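DNA polymerase III subunit beta (Pseudomonas aeruginosa, PDB 4TSZ) forms the replicative sliding clamp, which tethers DNA polymerases and other proteins to DNA and confers processivity on them. Local coordinates at residues 167-172 with 180-185; 43-48 with 56-61; 10-15 with 79-84; 138-143 with 204-209. All blocks are in the same frame, centred on the assembly; numbering follows the deposited sequence.

Contact 1 of 4, residues 167-172 with 180-185; sequences TLRSVA and MCSLDA
Two torsions bring R169 onto S182 and M180: CG leaves anti to the arginine's backbone N (chi1 168°), and a bend at chi3 (-70°) lays the guanidinium across the neighbouring strand. The hydrogen bond from R169 NE to S182 OG is 2.8 Å long, with the hydroxyl at the guanidinium edge and nearly in its plane; a second approach, R169 NH2 to S182 OG at 3.3 Å, is weak and bent. Over one face comes the M180 methyl, CE lying 3.4 Å from R169 CZ and offset toward the rim. On the same side of the sheet, V171 CG2 packs 4.0 Å from M180 CB. The backbones form the antiparallel hairpin 167-173/177-184, with S170 N to C181 O at 2.9 Å and L168 N to L183 O also 2.9 Å, each answered by a return bond. On the other face, L168 and C181 pack against L139 of helix 133-141, and S170 OG is hydrogen-bonded to L139 O. R169 NH1 forms a salt bridge with E247 OE1 and a hydrogen bond with Y246 OH. Serine at one edge, methyl over a face and carboxylate beyond would fix the guanidinium's rotation and probably keep it charged.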
loop_
_atom_site.group_PDB
_atom_site.type_symbol
_atom_site.label_atom_id
_atom_site.label_comp_id
_atom_site.label_asym_id
_atom_site.label_seq_id
_atom_site.Cartn_x
_atom_site.Cartn_y
_atom_site.Cartn_z
ATOM N N THR E 167 12.631 35.414 -12.173
ATOM C CA THR E 167 11.939 34.531 -11.244
ATOM C C THR E 167 11.226 33.396 -11.985
ATOM O O THR E 167 10.618 33.613 -13.032
ATOM C CB THR E 167 10.942 35.376 -10.407
ATOM O OG1 THR E 167 11.654 36.388 -9.690
ATOM C CG2 THR E 167 10.121 34.551 -9.427
ATOM N N LEU E 168 11.304 32.185 -11.416
ATOM C CA LEU E 168 10.565 31.024 -11.880
ATOM C C LEU E 168 9.466 30.818 -10.848
ATOM O O LEU E 168 9.739 30.798 -9.646
ATOM C CB LEU E 168 11.440 29.766 -12.047
ATOM C CG LEU E 168 10.738 28.498 -12.571
ATOM C CD1 LEU E 168 10.060 28.721 -13.926
ATOM C CD2 LEU E 168 11.710 27.350 -12.673
ATOM N N ARG E 169 8.222 30.725 -11.320
ATOM C CA ARG E 169 7.055 30.593 -10.474
ATOM C C ARG E 169 6.149 29.458 -10.919
ATOM O O ARG E 169 5.934 29.270 -12.115
ATOM C CB ARG E 169 6.291 31.934 -10.445
ATOM C CG ARG E 169 4.893 31.884 -9.821
ATOM C CD ARG E 169 4.193 33.211 -9.896
ATOM N NE ARG E 169 4.817 34.189 -9.008
ATOM C CZ ARG E 169 4.435 35.456 -8.895
ATOM N NH1 ARG E 169 3.410 35.913 -9.602
ATOM N NH2 ARG E 169 5.060 36.269 -8.056
ATOM N N SER E 170 5.606 28.722 -9.942
ATOM C CA SER E 170 4.632 27.673 -10.172
ATOM C C SER E 170 3.298 28.146 -9.615
ATOM O O SER E 170 3.269 28.773 -8.555
ATOM C CB SER E 170 5.063 26.365 -9.517
ATOM O OG SER E 170 5.272 26.519 -8.121
ATOM N N VAL E 171 2.202 27.899 -10.356
ATOM C CA VAL E 171 0.836 28.230 -9.927
ATOM C C VAL E 171 -0.058 27.016 -10.222
ATOM O O VAL E 171 -0.007 26.464 -11.322
ATOM C CB VAL E 171 0.232 29.558 -10.501
ATOM C CG1 VAL E 171 -1.109 29.884 -9.832
ATOM C CG2 VAL E 171 1.192 30.739 -10.359
ATOM N N ALA E 172 -0.856 26.604 -9.228
ATOM C CA ALA E 172 -1.817 25.509 -9.332
ATOM C C ALA E 172 -3.123 25.956 -8.670
ATOM O O ALA E 172 -3.097 26.595 -7.618
ATOM C CB ALA E 172 -1.275 24.264 -8.660
ATOM N N MET E 180 0.844 28.835 -4.947
ATOM C CA MET E 180 1.884 29.456 -5.760
ATOM C C MET E 180 3.218 29.520 -5.027
ATOM O O MET E 180 3.253 29.700 -3.810
ATOM C CB MET E 180 1.455 30.811 -6.345
ATOM C CG MET E 180 1.394 31.925 -5.333
ATOM S SD MET E 180 0.754 33.495 -5.942
ATOM C CE MET E 180 1.934 33.882 -7.123
ATOM N N CYS E 181 4.309 29.312 -5.759
ATOM C CA CYS E 181 5.657 29.373 -5.196
ATOM C C CYS E 181 6.573 30.078 -6.187
ATOM O O CYS E 181 6.518 29.772 -7.376
ATOM C CB CYS E 181 6.173 27.983 -4.836
ATOM S SG CYS E 181 7.693 28.003 -3.849
ATOM N N SER E 182 7.367 31.053 -5.712
ATOM C CA SER E 182 8.285 31.831 -6.551
ATOM C C SER E 182 9.710 31.699 -6.039
ATOM O O SER E 182 9.935 31.720 -4.827
ATOM C CB SER E 182 7.884 33.305 -6.565
ATOM O OG SER E 182 6.529 33.493 -6.935
ATOM N N LEU E 183 10.666 31.552 -6.956
ATOM C CA LEU E 183 12.089 31.448 -6.640
ATOM C C LEU E 183 12.888 32.293 -7.628
ATOM O O LEU E 183 12.664 32.190 -8.836
ATOM C CB LEU E 183 12.576 29.981 -6.660
ATOM C CG LEU E 183 12.066 29.056 -5.552
ATOM C CD1 LEU E 183 12.567 27.626 -5.760
ATOM C CD2 LEU E 183 12.453 29.582 -4.139
ATOM N N ASP E 184 13.791 33.153 -7.118
ATOM C CA ASP E 184 14.596 33.997 -7.995
ATOM C C ASP E 184 15.780 33.213 -8.564
ATOM O O ASP E 184 16.866 33.176 -7.974
ATOM C CB ASP E 184 14.957 35.364 -7.370
ATOM C CG ASP E 184 15.712 35.311 -6.062
ATOM O OD1 ASP E 184 15.111 34.897 -5.047
ATOM O OD2 ASP E 184 16.889 35.738 -6.040
ATOM N N ALA E 185 15.531 32.541 -9.705
ATOM C CA ALA E 185 16.492 31.704 -10.423
ATOM C C ALA E 185 17.421 32.477 -11.385
ATOM O O ALA E 185 18.332 31.874 -11.965
ATOM C CB ALA E 185 15.750 30.612 -11.169
#

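Contact 2 of 4, residues 43-48 with 56-61; sequences LSLTGT and GRVVLE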
loop_
_atom_site.group_PDB
_atom_site.type_symbol
_atom_site.label_atom_id
_atom_site.label_comp_id
_atom_site.label_asym_id
_atom_site.label_seq_id
_atom_site.Cartn_x
_atom_site.Cartn_y
_atom_site.Cartn_z
ATOM N N LEU E 43 23.444 2.910 -25.590
ATOM C CA LEU E 43 22.117 2.326 -25.539
ATOM C C LEU E 43 21.160 3.409 -25.028
ATOM O O LEU E 43 21.414 4.028 -23.992
ATOM C CB LEU E 43 22.057 1.073 -24.629
ATOM C CG LEU E 43 20.650 0.496 -24.333
ATOM C CD1 LEU E 43 20.028 -0.171 -25.574
ATOM C CD2 LEU E 43 20.692 -0.476 -23.166
ATOM N N SER E 44 20.067 3.633 -25.764
ATOM C CA SER E 44 19.015 4.566 -25.372
ATOM C C SER E 44 17.761 3.757 -25.129
ATOM O O SER E 44 17.469 2.829 -25.891
ATOM C CB SER E 44 18.773 5.618 -26.452
ATOM O OG SER E 44 19.894 6.481 -26.569
ATOM N N LEU E 45 17.039 4.077 -24.049
ATOM C CA LEU E 45 15.795 3.401 -23.664
ATOM C C LEU E 45 14.703 4.454 -23.619
ATOM O O LEU E 45 14.852 5.449 -22.913
ATOM C CB LEU E 45 15.921 2.680 -22.290
ATOM C CG LEU E 45 16.978 1.571 -22.166
ATOM C CD1 LEU E 45 18.306 2.128 -21.679
ATOM C CD2 LEU E 45 16.516 0.502 -21.201
ATOM N N THR E 46 13.628 4.259 -24.391
ATOM C CA THR E 46 12.530 5.220 -24.441
ATOM C C THR E 46 11.182 4.602 -24.068
ATOM O O THR E 46 10.824 3.539 -24.571
ATOM C CB THR E 46 12.501 5.940 -25.804
ATOM O OG1 THR E 46 13.791 6.493 -26.080
ATOM C CG2 THR E 46 11.436 7.036 -25.874
ATOM N N GLY E 47 10.448 5.309 -23.211
ATOM C CA GLY E 47 9.094 4.973 -22.782
ATOM C C GLY E 47 8.198 6.177 -22.981
ATOM O O GLY E 47 8.646 7.311 -22.798
ATOM N N THR E 48 6.936 5.950 -23.380
ATOM C CA THR E 48 5.957 7.011 -23.629
ATOM C C THR E 48 4.518 6.565 -23.379
ATOM O O THR E 48 4.211 5.370 -23.458
ATOM C CB THR E 48 6.138 7.621 -25.051
ATOM O OG1 THR E 48 5.396 8.837 -25.128
ATOM C CG2 THR E 48 5.699 6.679 -26.182
ATOM N N GLY E 56 16.267 7.235 -21.256
ATOM C CA GLY E 56 17.404 6.866 -20.419
ATOM C C GLY E 56 18.572 6.468 -21.300
ATOM O O GLY E 56 18.372 5.871 -22.360
ATOM N N ARG E 57 19.797 6.821 -20.894
ATOM C CA ARG E 57 20.994 6.520 -21.684
ATOM C C ARG E 57 22.059 5.793 -20.877
ATOM O O ARG E 57 22.267 6.111 -19.703
ATOM C CB ARG E 57 21.572 7.797 -22.325
ATOM C CG ARG E 57 20.875 8.196 -23.622
ATOM C CD ARG E 57 21.156 9.642 -24.010
ATOM N NE ARG E 57 20.185 10.569 -23.409
ATOM C CZ ARG E 57 20.385 11.281 -22.296
ATOM N NH1 ARG E 57 21.546 11.218 -21.657
ATOM N NH2 ARG E 57 19.431 12.078 -21.831
ATOM N N VAL E 58 22.720 4.797 -21.512
ATOM C CA VAL E 58 23.799 3.989 -20.927
ATOM C C VAL E 58 24.946 3.865 -21.922
ATOM O O VAL E 58 24.713 3.592 -23.108
ATOM C CB VAL E 58 23.382 2.559 -20.456
ATOM C CG1 VAL E 58 24.237 2.104 -19.279
ATOM C CG2 VAL E 58 21.901 2.455 -20.117
ATOM N N VAL E 59 26.192 4.015 -21.428
ATOM C CA VAL E 59 27.399 3.827 -22.232
ATOM C C VAL E 59 27.700 2.322 -22.186
ATOM O O VAL E 59 27.750 1.743 -21.101
ATOM C CB VAL E 59 28.601 4.688 -21.735
ATOM C CG1 VAL E 59 29.853 4.420 -22.565
ATOM C CG2 VAL E 59 28.262 6.175 -21.751
ATOM N N LEU E 60 27.857 1.692 -23.357
ATOM C CA LEU E 60 28.151 0.260 -23.469
ATOM C C LEU E 60 29.667 0.032 -23.517
ATOM O O LEU E 60 30.355 0.648 -24.331
ATOM C CB LEU E 60 27.444 -0.354 -24.695
ATOM C CG LEU E 60 25.914 -0.223 -24.722
ATOM C CD1 LEU E 60 25.370 -0.468 -26.109
ATOM C CD2 LEU E 60 25.250 -1.156 -23.696
ATOM N N GLU E 61 30.184 -0.822 -22.615
ATOM C CA GLU E 61 31.610 -1.130 -22.494
ATOM C C GLU E 61 32.137 -2.056 -23.603
ATOM O O GLU E 61 33.003 -1.646 -24.374
ATOM C CB GLU E 61 31.943 -1.662 -21.087
#
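L45 and G56 exchange two backbone hydrogen bonds, L45 N to G56 O and G56 N to L45 O, each 2.8 Å long. They form one hydrogen-bonded pair of the antiparallel beta hairpin 42-48/52-59; the local axes of 43-48 and 56-59 run at 164°, nearly antiparallel. Two residues earlier on the first strand and two later on the second, L43 N to V58 O at 2.9 Å and its return bond repeat the pattern. Between these pairs S44 faces R57 as a non-hydrogen-bonded pair, the alpha carbon S44 CA approaching G56 O to 3.3 Å as a CA-H...O contact.

The side chains sort by face. L43, L45 and V58 share the face turned to helix 8-19, where L45 and V58 touch P14, while L43 and L45 touch L11. L45 CG lies beside its backbone N (chi1 -61°), and CD1 then meets V58 CG2 at 3.9 Å. Past the end of strand 52-59, L60 turns its side chain toward L43, its CD1 lying 3.9 Å from L43 CB and CD2 near the same carbon. The opposite face is more polar: R57 lies there, its chain bent at chi3, and its guanidinium is held by G230 O through NH1, with a weak bond from NH2 to T233 OG1. Beside it, the hydroxyl S44 OG rests against the aliphatic part of the arginine, 3.5 Å from R57 CG.

Contact 3 of 4, residues 10-15 with 79-84; sequences ALLKPL and ICKSLP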
loop_
_atom_site.group_PDB
_atom_site.type_symbol
_atom_site.label_atom_id
_atom_site.label_comp_id
_atom_site.label_asym_id
_atom_site.label_seq_id
_atom_site.Cartn_x
_atom_site.Cartn_y
_atom_site.Cartn_z
ATOM N N ALA E 10 23.333 -1.493 -14.442
ATOM C CA ALA E 10 23.478 -0.462 -15.475
ATOM C C ALA E 10 22.232 -0.401 -16.366
ATOM O O ALA E 10 21.820 0.693 -16.744
ATOM C CB ALA E 10 24.720 -0.725 -16.316
ATOM N N LEU E 11 21.617 -1.569 -16.662
ATOM C CA LEU E 11 20.398 -1.655 -17.460
ATOM C C LEU E 11 19.179 -1.305 -16.611
ATOM O O LEU E 11 18.296 -0.580 -17.079
ATOM C CB LEU E 11 20.251 -3.063 -18.084
ATOM C CG LEU E 11 18.968 -3.350 -18.904
ATOM C CD1 LEU E 11 18.869 -2.450 -20.141
ATOM C CD2 LEU E 11 18.877 -4.813 -19.285
ATOM N N LEU E 12 19.129 -1.831 -15.375
ATOM C CA LEU E 12 18.012 -1.640 -14.447
ATOM C C LEU E 12 17.664 -0.187 -14.142
ATOM O O LEU E 12 16.476 0.145 -14.171
ATOM C CB LEU E 12 18.215 -2.453 -13.157
ATOM C CG LEU E 12 17.004 -2.674 -12.250
ATOM C CD1 LEU E 12 15.874 -3.409 -12.978
ATOM C CD2 LEU E 12 17.410 -3.427 -10.997
ATOM N N LYS E 13 18.672 0.670 -13.860
ATOM C CA LYS E 13 18.449 2.087 -13.535
ATOM C C LYS E 13 17.608 2.835 -14.599
ATOM O O LYS E 13 16.483 3.223 -14.263
ATOM C CB LYS E 13 19.752 2.819 -13.149
ATOM N N PRO E 14 18.044 2.960 -15.887
ATOM C CA PRO E 14 17.189 3.633 -16.885
ATOM C C PRO E 14 15.904 2.881 -17.222
ATOM O O PRO E 14 14.886 3.520 -17.489
ATOM C CB PRO E 14 18.105 3.741 -18.109
ATOM C CG PRO E 14 19.086 2.657 -17.951
ATOM C CD PRO E 14 19.335 2.560 -16.491
ATOM N N LEU E 15 15.946 1.532 -17.190
ATOM C CA LEU E 15 14.784 0.681 -17.472
ATOM C C LEU E 15 13.658 0.937 -16.470
ATOM O O LEU E 15 12.519 1.094 -16.894
ATOM C CB LEU E 15 15.197 -0.804 -17.508
ATOM C CG LEU E 15 14.234 -1.857 -18.050
ATOM C CD1 LEU E 15 13.542 -1.414 -19.353
ATOM C CD2 LEU E 15 14.979 -3.155 -18.274
ATOM N N ILE E 79 12.451 -9.095 -15.550
ATOM C CA ILE E 79 13.507 -10.070 -15.832
ATOM C C ILE E 79 14.827 -9.509 -15.278
ATOM O O ILE E 79 15.503 -10.197 -14.513
ATOM C CB ILE E 79 13.566 -10.418 -17.344
ATOM C CG1 ILE E 79 12.415 -11.362 -17.742
ATOM C CG2 ILE E 79 14.934 -10.997 -17.741
ATOM C CD1 ILE E 79 12.028 -11.300 -19.207
ATOM N N CYS E 80 15.140 -8.242 -15.610
ATOM C CA CYS E 80 16.338 -7.533 -15.153
ATOM C C CYS E 80 16.425 -7.509 -13.613
ATOM O O CYS E 80 17.447 -7.924 -13.062
ATOM C CB CYS E 80 16.400 -6.129 -15.757
ATOM S SG CYS E 80 18.030 -5.343 -15.645
ATOM N N LYS E 81 15.329 -7.110 -12.924
ATOM C CA LYS E 81 15.252 -7.061 -11.460
ATOM C C LYS E 81 15.443 -8.454 -10.805
ATOM O O LYS E 81 16.106 -8.565 -9.769
ATOM C CB LYS E 81 13.902 -6.471 -11.015
ATOM C CG LYS E 81 14.019 -5.237 -10.129
ATOM C CD LYS E 81 12.657 -4.614 -9.802
ATOM C CE LYS E 81 12.072 -3.780 -10.928
ATOM N NZ LYS E 81 10.943 -2.933 -10.463
ATOM N N SER E 82 14.878 -9.503 -11.420
ATOM C CA SER E 82 14.935 -10.882 -10.928
ATOM C C SER E 82 16.291 -11.579 -11.132
ATOM O O SER E 82 16.549 -12.608 -10.503
ATOM C CB SER E 82 13.818 -11.710 -11.555
ATOM O OG SER E 82 14.050 -11.865 -12.944
ATOM N N LEU E 83 17.143 -11.041 -12.017
ATOM C CA LEU E 83 18.457 -11.621 -12.291
ATOM C C LEU E 83 19.423 -11.448 -11.111
ATOM O O LEU E 83 19.244 -10.505 -10.336
ATOM C CB LEU E 83 19.048 -11.035 -13.582
ATOM C CG LEU E 83 18.476 -11.607 -14.882
ATOM C CD1 LEU E 83 18.921 -10.795 -16.064
ATOM C CD2 LEU E 83 18.842 -13.073 -15.062
ATOM N N PRO E 84 20.419 -12.353 -10.917
ATOM C CA PRO E 84 21.335 -12.192 -9.767
ATOM C C PRO E 84 22.112 -10.883 -9.828
ATOM O O PRO E 84 22.468 -10.430 -10.918
ATOM C CB PRO E 84 22.280 -13.397 -9.878
ATOM C CG PRO E 84 21.605 -14.352 -10.785
ATOM C CD PRO E 84 20.781 -13.536 -11.726
#
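L11, L12 and L15 of helix 8-19 meet C80 and K81 of helix 73-82 without any hydrogen bond between the two segments; the contact is apolar packing, closest at L12 and C80, whose CA atoms are 6.2 Å apart.

The sulfur contacts come first. C80 directs SG anti to its backbone N (chi1 -164°), which sets the thiol against the first helix, beside L11 and L12. There SG lies 3.8 Å from L11 CD2 and 3.8 Å from L12 CB, and it approaches the backbone L12 N to 3.7 Å without a hydrogen bond. The hydrocarbon contacts flank this. L15 CD2 reaches C80 CB at 4.1 Å, while L12 stretches its branch over the start of K81: CD1 is 3.7 Å from K81 N and 3.9 Å from K81 CG. With CB and CG the lysine side-chain atoms near L12 CD1, it is the aliphatic base of K81 that meets the leucine. The two side chains cross at about a right angle.

Outside the pair, L11 and C80 both lie on I89 of strand 88-94, and L11 also touches L43 and L45. Polar links run at the end of helix 73-82: R8 NH2 is hydrogen-bonded to K81 O, and S82 O accepts a hydrogen bond from R271 NH1 of the second subunit, where I274 of that subunit packs on I79 and S82. Two helices packed side by side on the sheets, their shared side buried, are characteristic of the DNA-clamp fold; here they belong to the N-terminal domain, and the end of helix 73-82 takes part in the contact with the second subunit.

Contact 4 of 4, residues 138-143 with 204-209; sequences RLIDRT and ELARLL
I140 and A206 have most of the surface that this contact buries, and they join helices 133-141 and 199-208 as the helix pair of a DNA-clamp domain, here the central one. Their CA atoms are 6.3 Å apart, a close approach consistent with the small side chain of A206. The isoleucine carries CG2 anti to its backbone N while CG1 lies beside that nitrogen (chi1 -57°), which places CG2 and the CD1 branch both within reach of the A206 methyl. CG2 makes the tightest touch, 3.6 Å from A206 CB. The other branch passes A206 and reaches beyond it, I140 CD1 lying 4.2 Å from L205 CD2 and 4.3 Å from L209 CD1. I140 thus touches L205 and A206 of the helix and L209 just past its end; it also packs on M159 of strand 158-164.

D141 adds a smaller share at the margin. It leaves its helix at an angle to helix 199-208, but its carboxylate comes within touch, OD1 lying 3.8 Å from A206 CB as a plain van der Waals contact. The acid's charge is met through OD2, which forms a salt bridge with R137 NE of the same helix.

No hydrogen bond links the two segments; the polar bonds lie within each segment or reach residues outside both. In the second segment R207 NH2 meets E204 OE1 from above the carboxylate plane in a salt bridge of 3.1 Å. In the first, T143 turns its hydroxyl back toward the helix, and OG1 donates to L139 O at 2.9 Å, in the carbonyl plane.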
loop_
_atom_site.group_PDB
_atom_site.type_symbol
_atom_site.label_atom_id
_atom_site.label_comp_id
_atom_site.label_asym_id
_atom_site.label_seq_id
_atom_site.Cartn_x
_atom_site.Cartn_y
_atom_site.Cartn_z
ATOM N N ARG E 138 10.949 21.727 -5.376
ATOM C CA ARG E 138 10.317 22.572 -4.353
ATOM C C ARG E 138 9.110 23.309 -4.954
ATOM O O ARG E 138 8.040 23.276 -4.365
ATOM C CB ARG E 138 11.327 23.587 -3.784
ATOM C CG ARG E 138 10.778 24.495 -2.668
ATOM C CD ARG E 138 11.727 25.648 -2.328
ATOM N NE ARG E 138 11.447 26.252 -1.011
ATOM C CZ ARG E 138 10.820 27.417 -0.807
ATOM N NH1 ARG E 138 10.393 28.140 -1.834
ATOM N NH2 ARG E 138 10.623 27.866 0.426
ATOM N N LEU E 139 9.272 23.941 -6.137
ATOM C CA LEU E 139 8.190 24.662 -6.825
ATOM C C LEU E 139 6.989 23.762 -7.098
ATOM O O LEU E 139 5.849 24.177 -6.859
ATOM C CB LEU E 139 8.675 25.306 -8.133
ATOM C CG LEU E 139 9.661 26.470 -8.022
ATOM C CD1 LEU E 139 10.093 26.918 -9.382
ATOM C CD2 LEU E 139 9.056 27.666 -7.292
ATOM N N ILE E 140 7.251 22.511 -7.547
ATOM C CA ILE E 140 6.207 21.530 -7.858
ATOM C C ILE E 140 5.565 21.009 -6.564
ATOM O O ILE E 140 4.345 21.075 -6.441
ATOM C CB ILE E 140 6.714 20.374 -8.777
ATOM C CG1 ILE E 140 7.310 20.909 -10.101
ATOM C CG2 ILE E 140 5.587 19.344 -9.039
ATOM C CD1 ILE E 140 8.194 19.887 -10.913
ATOM N N ASP E 141 6.380 20.493 -5.618
ATOM C CA ASP E 141 5.905 19.916 -4.359
ATOM C C ASP E 141 5.186 20.912 -3.439
ATOM O O ASP E 141 4.291 20.501 -2.712
ATOM C CB ASP E 141 7.031 19.182 -3.611
ATOM C CG ASP E 141 7.528 17.901 -4.272
ATOM O OD1 ASP E 141 6.816 17.364 -5.159
ATOM O OD2 ASP E 141 8.619 17.424 -3.891
ATOM N N ARG E 142 5.539 22.209 -3.496
ATOM C CA ARG E 142 4.862 23.211 -2.668
ATOM C C ARG E 142 3.487 23.590 -3.223
ATOM O O ARG E 142 2.715 24.235 -2.521
ATOM C CB ARG E 142 5.721 24.493 -2.468
ATOM C CG ARG E 142 6.975 24.338 -1.604
ATOM C CD ARG E 142 6.682 24.141 -0.139
ATOM N NE ARG E 142 7.894 23.835 0.622
ATOM C CZ ARG E 142 8.599 24.728 1.308
ATOM N NH1 ARG E 142 8.228 26.002 1.335
ATOM N NH2 ARG E 142 9.683 24.353 1.974
ATOM N N THR E 143 3.181 23.220 -4.480
ATOM C CA THR E 143 1.928 23.632 -5.114
ATOM C C THR E 143 1.046 22.559 -5.726
ATOM O O THR E 143 -0.131 22.845 -5.946
ATOM C CB THR E 143 2.215 24.706 -6.194
ATOM O OG1 THR E 143 2.950 24.098 -7.258
ATOM C CG2 THR E 143 2.962 25.930 -5.646
ATOM N N GLU E 204 5.120 13.390 -12.443
ATOM C CA GLU E 204 6.156 12.458 -12.877
ATOM C C GLU E 204 7.514 13.148 -12.785
ATOM O O GLU E 204 8.426 12.585 -12.181
ATOM C CB GLU E 204 5.897 11.969 -14.319
ATOM C CG GLU E 204 6.861 10.889 -14.805
ATOM C CD GLU E 204 6.977 9.661 -13.918
ATOM O OE1 GLU E 204 5.927 9.074 -13.571
ATOM O OE2 GLU E 204 8.119 9.304 -13.546
ATOM N N LEU E 205 7.625 14.379 -13.355
ATOM C CA LEU E 205 8.844 15.180 -13.336
ATOM C C LEU E 205 9.370 15.396 -11.905
ATOM O O LEU E 205 10.564 15.181 -11.670
ATOM C CB LEU E 205 8.648 16.524 -14.067
ATOM C CG LEU E 205 9.853 17.481 -14.091
ATOM C CD1 LEU E 205 11.093 16.829 -14.721
ATOM C CD2 LEU E 205 9.503 18.789 -14.787
ATOM N N ALA E 206 8.490 15.798 -10.956
ATOM C CA ALA E 206 8.871 16.023 -9.550
ATOM C C ALA E 206 9.486 14.767 -8.925
ATOM O O ALA E 206 10.497 14.874 -8.228
ATOM C CB ALA E 206 7.677 16.485 -8.730
ATOM N N ARG E 207 8.909 13.585 -9.220
ATOM C CA ARG E 207 9.401 12.301 -8.723
ATOM C C ARG E 207 10.765 11.934 -9.309
ATOM O O ARG E 207 11.558 11.276 -8.631
ATOM C CB ARG E 207 8.388 11.176 -8.962
ATOM C CG ARG E 207 7.161 11.251 -8.058
ATOM C CD ARG E 207 6.284 10.007 -8.191
ATOM N NE ARG E 207 5.759 9.816 -9.547
ATOM C CZ ARG E 207 4.567 10.242 -9.957
ATOM N NH1 ARG E 207 3.765 10.898 -9.125
ATOM N NH2 ARG E 207 4.168 10.016 -11.202
ATOM N N LEU E 208 11.040 12.372 -10.545
ATOM C CA LEU E 208 12.313 12.140 -11.228
ATOM C C LEU E 208 13.447 13.019 -10.695
ATOM O O LEU E 208 14.606 12.622 -10.805
ATOM C CB LEU E 208 12.160 12.333 -12.748
ATOM C CG LEU E 208 11.287 11.320 -13.500
ATOM C CD1 LEU E 208 10.963 11.828 -14.906
ATOM C CD2 LEU E 208 11.949 9.936 -13.574
ATOM N N LEU E 209 13.121 14.199 -10.115
ATOM C CA LEU E 209 14.103 15.163 -9.597
ATOM C C LEU E 209 14.647 14.766 -8.204
ATOM O O LEU E 209 14.463 15.484 -7.216
ATOM C CB LEU E 209 13.543 16.607 -9.618
ATOM C CG LEU E 209 13.101 17.165 -10.970
ATOM C CD1 LEU E 209 12.195 18.361 -10.789
ATOM C CD2 LEU E 209 14.278 17.497 -11.861
#

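In the fold
Two like assemblies follow one another along the chain. In the N-terminal domain contact 3 pairs helices 8-19 and 73-82, and contact 2, a hairpin nested inside its loop, has its centre about 13 Å from that of contact 3 and packs on helix 8-19. In the central domain contact 4 pairs helices 133-141 and 199-208 and encloses contact 1, their centres about 12 Å apart, with A172 packing on T143. Contacts 1 and 3 lie farthest apart, about 37 Å between centres. Strand 52-59 neighbours 232-237, and strand 177-184 neighbours 359-363, so each hairpin belongs to a sheet continuing into the next domain. In this family such repeated domains build the ring around DNA.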